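Local coordinates for glucoamylase (Thermoanaerobacterium thermosaccharolyticum, PDB 1LF6), which hydrolyses terminal alpha-1,4-linked glucose units from the non-reducing ends of glucan chains, releasing beta-D-glucose, and also acts on isomaltose, at residues 412-415 with 416-420; 422-425 with 426-430; 345-348 with 349-352. One frame throughout, in Å; residues are numbered along the deposited sequence.

Contact 1. Residues 412-415 with 416-420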
# COMPACT_ATOMS: atom_id res chain seq x y z
N ASP A 412 16.02 -0.17 -26.08
CA ASP A 412 17.35 0.27 -25.66
C ASP A 412 17.80 -0.49 -24.42
O ASP A 412 18.97 -0.45 -24.06
CB ASP A 412 17.30 1.77 -25.36
CG ASP A 412 16.28 2.11 -24.29
OD1 ASP A 412 16.70 2.45 -23.16
OD2 ASP A 412 15.07 2.02 -24.57
N LEU A 413 16.88 -1.20 -23.78
CA LEU A 413 17.21 -1.95 -22.57
C LEU A 413 17.51 -3.43 -22.83
O LEU A 413 17.64 -4.23 -21.90
CB LEU A 413 16.07 -1.84 -21.55
CG LEU A 413 15.72 -0.44 -21.04
CD1 LEU A 413 14.52 -0.52 -20.11
CD2 LEU A 413 16.93 0.17 -20.33
N TYR A 414 17.65 -3.78 -24.11
CA TYR A 414 17.92 -5.17 -24.48
C TYR A 414 19.15 -5.77 -23.82
O TYR A 414 19.08 -6.85 -23.23
CB TYR A 414 18.05 -5.29 -26.00
CG TYR A 414 18.33 -6.71 -26.46
CD1 TYR A 414 17.37 -7.71 -26.31
CD2 TYR A 414 19.57 -7.05 -27.00
CE1 TYR A 414 17.63 -9.02 -26.69
CE2 TYR A 414 19.84 -8.36 -27.38
CZ TYR A 414 18.87 -9.34 -27.22
OH TYR A 414 19.14 -10.64 -27.58
N ASP A 415 20.29 -5.08 -23.91
CA ASP A 415 21.53 -5.57 -23.32
C ASP A 415 21.56 -5.59 -21.80
O ASP A 415 22.05 -6.54 -21.20
CB ASP A 415 22.73 -4.73 -23.80
CG ASP A 415 23.04 -4.92 -25.27
OD1 ASP A 415 23.24 -6.08 -25.69
OD2 ASP A 415 23.09 -3.91 -26.00
N SER A 416 21.04 -4.54 -21.17
CA SER A 416 21.07 -4.45 -19.72
C SER A 416 19.89 -5.09 -18.97
O SER A 416 20.02 -5.40 -17.79
CB SER A 416 21.19 -2.98 -19.29
OG SER A 416 20.03 -2.25 -19.67
N LEU A 417 18.77 -5.29 -19.66
CA LEU A 417 17.59 -5.84 -19.00
C LEU A 417 17.01 -7.11 -19.63
O LEU A 417 16.94 -8.16 -18.98
CB LEU A 417 16.50 -4.77 -18.95
CG LEU A 417 15.19 -4.97 -18.16
CD1 LEU A 417 14.35 -6.09 -18.79
CD2 LEU A 417 15.53 -5.29 -16.72
N VAL A 418 16.60 -7.01 -20.88
CA VAL A 418 15.98 -8.13 -21.59
C VAL A 418 16.83 -9.38 -21.73
O VAL A 418 16.42 -10.46 -21.29
CB VAL A 418 15.50 -7.68 -22.98
CG1 VAL A 418 14.85 -8.84 -23.72
CG2 VAL A 418 14.50 -6.52 -22.83
N LYS A 419 18.00 -9.26 -22.33
CA LYS A 419 18.86 -10.42 -22.53
C LYS A 419 19.25 -11.13 -21.23
O LYS A 419 19.12 -12.34 -21.13
CB LYS A 419 20.11 -10.03 -23.33
CG LYS A 419 21.07 -11.18 -23.59
CD LYS A 419 21.91 -10.92 -24.84
CE LYS A 419 23.13 -11.81 -24.89
NZ LYS A 419 22.81 -13.25 -24.66
N PRO A 420 19.74 -10.39 -20.23
CA PRO A 420 20.10 -11.10 -18.99
C PRO A 420 18.93 -11.84 -18.33
O PRO A 420 19.09 -12.96 -17.84
CB PRO A 420 20.69 -10.00 -18.11
CG PRO A 420 20.11 -8.73 -18.67
CD PRO A 420 20.11 -8.96 -20.15
O HOH W 1 20.84 -1.68 -22.77
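Leu413 O accepts two backbone bonds at the start of helix 414-428. Leu417 N lies 2.7 Å from Leu413 O, and Val418 N lies 3.1 Å from Leu413 O as well. The second bond spans five residues and marks a wider pi-type turn. The next bond keeps that spacing: Lys419 N reaches Tyr414 O at 2.8 Å, nearly straight at 172° and in the carbonyl plane. Pro420 has no N-H to give, and its CD sits 3.3 Å from Asp415 O. The helix kinks there. A water accepts a hydrogen bond from Ser416 N and donates one to Asp412 O. Leu413 is the N-cap residue of this helix, which belongs to the (alpha/alpha) barrel of family GH15.

The apolar contacts follow the same turn. Leu413 CB meets Leu417 CB at 3.9 Å. Tyr414 CG stands anti to the backbone N (chi1 180°), which carries the ring along the helix. Val418 CG1 then comes obliquely to Tyr414 CD1 at 3.8 Å. Lys419 CB lies over one ring face, toward the rim.

The polar ends look elsewhere. Tyr414 OH bonds Asp467, and Lys419 NZ forms a salt bridge with Asp423.

Contact 2. Residues 422-425 with 426-430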
# COMPACT_ATOMS: atom_id res chain seq x y z
N ALA A 422 16.09 -12.87 -19.88
CA ALA A 422 15.65 -13.94 -20.77
C ALA A 422 16.58 -15.14 -20.63
O ALA A 422 16.12 -16.28 -20.56
CB ALA A 422 15.64 -13.45 -22.22
N ASP A 423 17.88 -14.88 -20.59
CA ASP A 423 18.87 -15.95 -20.45
C ASP A 423 18.74 -16.63 -19.09
O ASP A 423 18.94 -17.83 -18.97
CB ASP A 423 20.29 -15.41 -20.62
CG ASP A 423 20.58 -14.93 -22.04
OD1 ASP A 423 19.95 -15.45 -22.98
OD2 ASP A 423 21.46 -14.06 -22.20
N PHE A 424 18.41 -15.85 -18.07
CA PHE A 424 18.25 -16.40 -16.73
C PHE A 424 17.04 -17.33 -16.69
O PHE A 424 17.10 -18.43 -16.13
CB PHE A 424 18.09 -15.27 -15.71
CG PHE A 424 17.97 -15.75 -14.29
CD1 PHE A 424 16.86 -15.41 -13.53
CD2 PHE A 424 18.96 -16.55 -13.73
CE1 PHE A 424 16.74 -15.86 -12.21
CE2 PHE A 424 18.84 -17.00 -12.42
CZ PHE A 424 17.73 -16.66 -11.66
N ILE A 425 15.94 -16.90 -17.29
CA ILE A 425 14.72 -17.69 -17.34
C ILE A 425 14.92 -19.02 -18.07
O ILE A 425 14.44 -20.06 -17.62
CB ILE A 425 13.58 -16.92 -18.05
CG1 ILE A 425 13.15 -15.73 -17.19
CG2 ILE A 425 12.39 -17.85 -18.31
CD1 ILE A 425 12.21 -14.78 -17.90
N ILE A 426 15.62 -18.99 -19.19
CA ILE A 426 15.87 -20.21 -19.96
C ILE A 426 16.77 -21.18 -19.21
O ILE A 426 16.73 -22.38 -19.44
CB ILE A 426 16.50 -19.88 -21.33
CG1 ILE A 426 15.49 -19.10 -22.18
CG2 ILE A 426 16.94 -21.17 -22.04
CD1 ILE A 426 15.89 -18.92 -23.62
N LYS A 427 17.56 -20.64 -18.30
CA LYS A 427 18.47 -21.45 -17.51
C LYS A 427 17.76 -22.23 -16.40
O LYS A 427 18.15 -23.36 -16.09
CB LYS A 427 19.53 -20.54 -16.89
CG LYS A 427 20.94 -21.00 -17.14
CD LYS A 427 21.95 -19.96 -16.70
CE LYS A 427 22.07 -18.84 -17.72
NZ LYS A 427 23.31 -18.06 -17.48
N ILE A 428 16.72 -21.65 -15.81
CA ILE A 428 16.02 -22.33 -14.73
C ILE A 428 14.57 -22.71 -14.97
O ILE A 428 14.04 -23.59 -14.29
CB ILE A 428 16.11 -21.52 -13.43
CG1 ILE A 428 15.57 -20.11 -13.65
CG2 ILE A 428 17.56 -21.47 -12.95
CD1 ILE A 428 15.54 -19.27 -12.40
N GLY A 429 13.91 -22.05 -15.91
CA GLY A 429 12.52 -22.36 -16.18
C GLY A 429 12.32 -23.72 -16.83
O GLY A 429 13.30 -24.40 -17.15
N PRO A 430 11.07 -24.15 -17.06
CA PRO A 430 9.85 -23.41 -16.74
C PRO A 430 9.39 -23.52 -15.28
O PRO A 430 8.49 -22.80 -14.86
CB PRO A 430 8.83 -24.01 -17.70
CG PRO A 430 9.26 -25.44 -17.76
CD PRO A 430 10.77 -25.33 -17.89
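Phe424 and Ile428 meet one turn apart near the C-terminal end of helix 414-428, in the (alpha/alpha) barrel of the GH15 domain. Ile428 CD1 sits over a face of the Phe424 ring. Ile428 CD1 is 3.9 Å from the Phe424 ring centroid and 28° off the normal, a CH-pi contact. The methyl lies nearer the far end of the ring, with Ile428 CD1 3.5 Å from Phe424 CZ. Ile428 CG1 stands between its backbone N and carbonyl carbon (chi1 56°), and the extended chi2 carries CD1 on to the ring. This pair lies on the more open side of the helix, with Lys427.

The tightly packed side is formed by Ala422, Ile425 and Ile426. Ile425 reaches Leu395 and Gln398 of helix 395-407 and Trp481 of helix 468-489. Ala422 and Ile426 both pack on Tyr474. Ile426 CG1 lies 3.3 Å from Ala422 O, the oxygen that accepts the bond from Ile426 N.

The solvent side is looser. Lys427 is exposed, and its chain bends at chi3. Lys427 CE passes 3.5 Å from Asp423 O, but Lys427 NZ stays 6.5 Å from Asp423 OD2. The Asp423 carboxylate takes a hydrogen bond from Tyr474 OH instead, besides its bridge to Lys419. The backbone bonds from Lys427 N to Asp423 O and Phe424 O are both weak.

Gly429 is the first residue to leave helical geometry, and a cis peptide bond joins it to Pro430. Gly429 N still closes the last turn, 2.7 Å from Ile425 O.

Contact 3. Residues 345-348 with 349-352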
# COMPACT_ATOMS: atom_id res chain seq x y z
N LEU A 345 5.05 -3.83 -9.27
CA LEU A 345 5.52 -2.68 -10.03
C LEU A 345 5.03 -2.77 -11.48
O LEU A 345 4.60 -1.79 -12.07
CB LEU A 345 7.05 -2.62 -9.98
CG LEU A 345 7.79 -1.41 -10.54
CD1 LEU A 345 7.28 -0.13 -9.88
CD2 LEU A 345 9.29 -1.56 -10.30
N TYR A 346 5.11 -3.98 -12.04
CA TYR A 346 4.68 -4.25 -13.40
C TYR A 346 3.22 -3.85 -13.58
O TYR A 346 2.86 -3.16 -14.54
CB TYR A 346 4.86 -5.75 -13.70
CG TYR A 346 4.15 -6.28 -14.93
CD1 TYR A 346 4.57 -5.95 -16.21
CD2 TYR A 346 3.05 -7.14 -14.80
CE1 TYR A 346 3.93 -6.46 -17.35
CE2 TYR A 346 2.40 -7.65 -15.92
CZ TYR A 346 2.85 -7.31 -17.19
OH TYR A 346 2.20 -7.82 -18.30
N HIS A 347 2.38 -4.29 -12.66
CA HIS A 347 0.96 -3.99 -12.72
C HIS A 347 0.70 -2.50 -12.53
O HIS A 347 -0.14 -1.92 -13.22
CB HIS A 347 0.22 -4.82 -11.66
CG HIS A 347 0.23 -6.29 -11.96
ND1 HIS A 347 -0.32 -6.82 -13.11
CD2 HIS A 347 0.74 -7.34 -11.27
CE1 HIS A 347 -0.14 -8.13 -13.11
NE2 HIS A 347 0.49 -8.47 -12.01
N VAL A 348 1.42 -1.89 -11.60
CA VAL A 348 1.28 -0.46 -11.35
C VAL A 348 1.67 0.29 -12.64
O VAL A 348 0.97 1.19 -13.07
CB VAL A 348 2.18 -0.02 -10.16
CG1 VAL A 348 2.28 1.52 -10.09
CG2 VAL A 348 1.60 -0.56 -8.85
N ALA A 349 2.77 -0.12 -13.25
CA ALA A 349 3.22 0.49 -14.49
C ALA A 349 2.15 0.38 -15.58
O ALA A 349 1.96 1.30 -16.38
CB ALA A 349 4.50 -0.17 -14.95
N ASN A 350 1.45 -0.75 -15.62
CA ASN A 350 0.41 -0.93 -16.62
C ASN A 350 -0.74 0.06 -16.40
O ASN A 350 -1.36 0.51 -17.37
CB ASN A 350 -0.12 -2.37 -16.60
CG ASN A 350 0.86 -3.34 -17.22
OD1 ASN A 350 1.57 -2.99 -18.16
ND2 ASN A 350 0.88 -4.57 -16.72
N ALA A 351 -1.02 0.39 -15.14
CA ALA A 351 -2.07 1.35 -14.83
C ALA A 351 -1.61 2.73 -15.30
O ALA A 351 -2.38 3.48 -15.90
CB ALA A 351 -2.35 1.36 -13.33
N PHE A 352 -0.35 3.07 -15.02
CA PHE A 352 0.17 4.36 -15.46
C PHE A 352 0.07 4.46 -16.98
O PHE A 352 -0.27 5.50 -17.52
CB PHE A 352 1.64 4.53 -15.03
CG PHE A 352 1.81 4.97 -13.60
CD1 PHE A 352 1.17 6.12 -13.13
CD2 PHE A 352 2.63 4.26 -12.73
CE1 PHE A 352 1.35 6.55 -11.81
CE2 PHE A 352 2.82 4.69 -11.41
CZ PHE A 352 2.17 5.84 -10.95
O HOH W 2 -1.42 -4.84 -14.74
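Asn350 ND2 lies over one face of the Tyr346 ring, offset toward the rim. Asn350 ND2 comes closest to Tyr346 CZ, at 3.4 Å. The amide and ring planes stand 78° apart, so the amide meets the ring almost upright. Tyr346 CG is anti to the backbone N (chi1 165°), which lays the ring alongside the next helical turn, under the amide. Asn350 ND2 also gives a bond to a water at 3.0 Å. The same water lies in the plane of the His347 ring at its edge, 2.8 Å from His347 ND1. Tyr346 CD2 sits over the centre of one His347 face, and Trp654 stacks on the His347 ring. Asn350 OD1 has a weak bond to Arg407. An alanine in place of Tyr346 would remove the ring and would probably leave the Asn350 amide freer to turn, with a gap beside His347.

Farther along, Val348 and Phe352 lie side by side and point the same way. Val348 CG1 touches Phe352 CE2 at 3.5 Å, obliquely to the ring. This is a buried helix of the GH15 (alpha/alpha) barrel, with the His347 side chain about 12 Å from that of Glu438, the likely proton donor.

Contacts 1 and 2 follow one another on helix 414-428, with centres 14 Å apart. Contact 3 lies on helix 342-355, with no touch to either; its nearest atoms are about 10 Å from contact 1. Contacts 1 and 2 are partly buried and away from the likely catalytic residues. Both pack against helices 395-407, 445-464 and 468-489. Contact 3 is fully buried and nearer the chain centre. It shares helix 395-407 with both and helix 358-375 with contact 1. Contact 1 is the irregular start of its helix and contact 2 the end; contact 3 is regular helix. Over the ring face lies a lysine CB in contact 1, a methyl in contact 2 and an amide in contact 3.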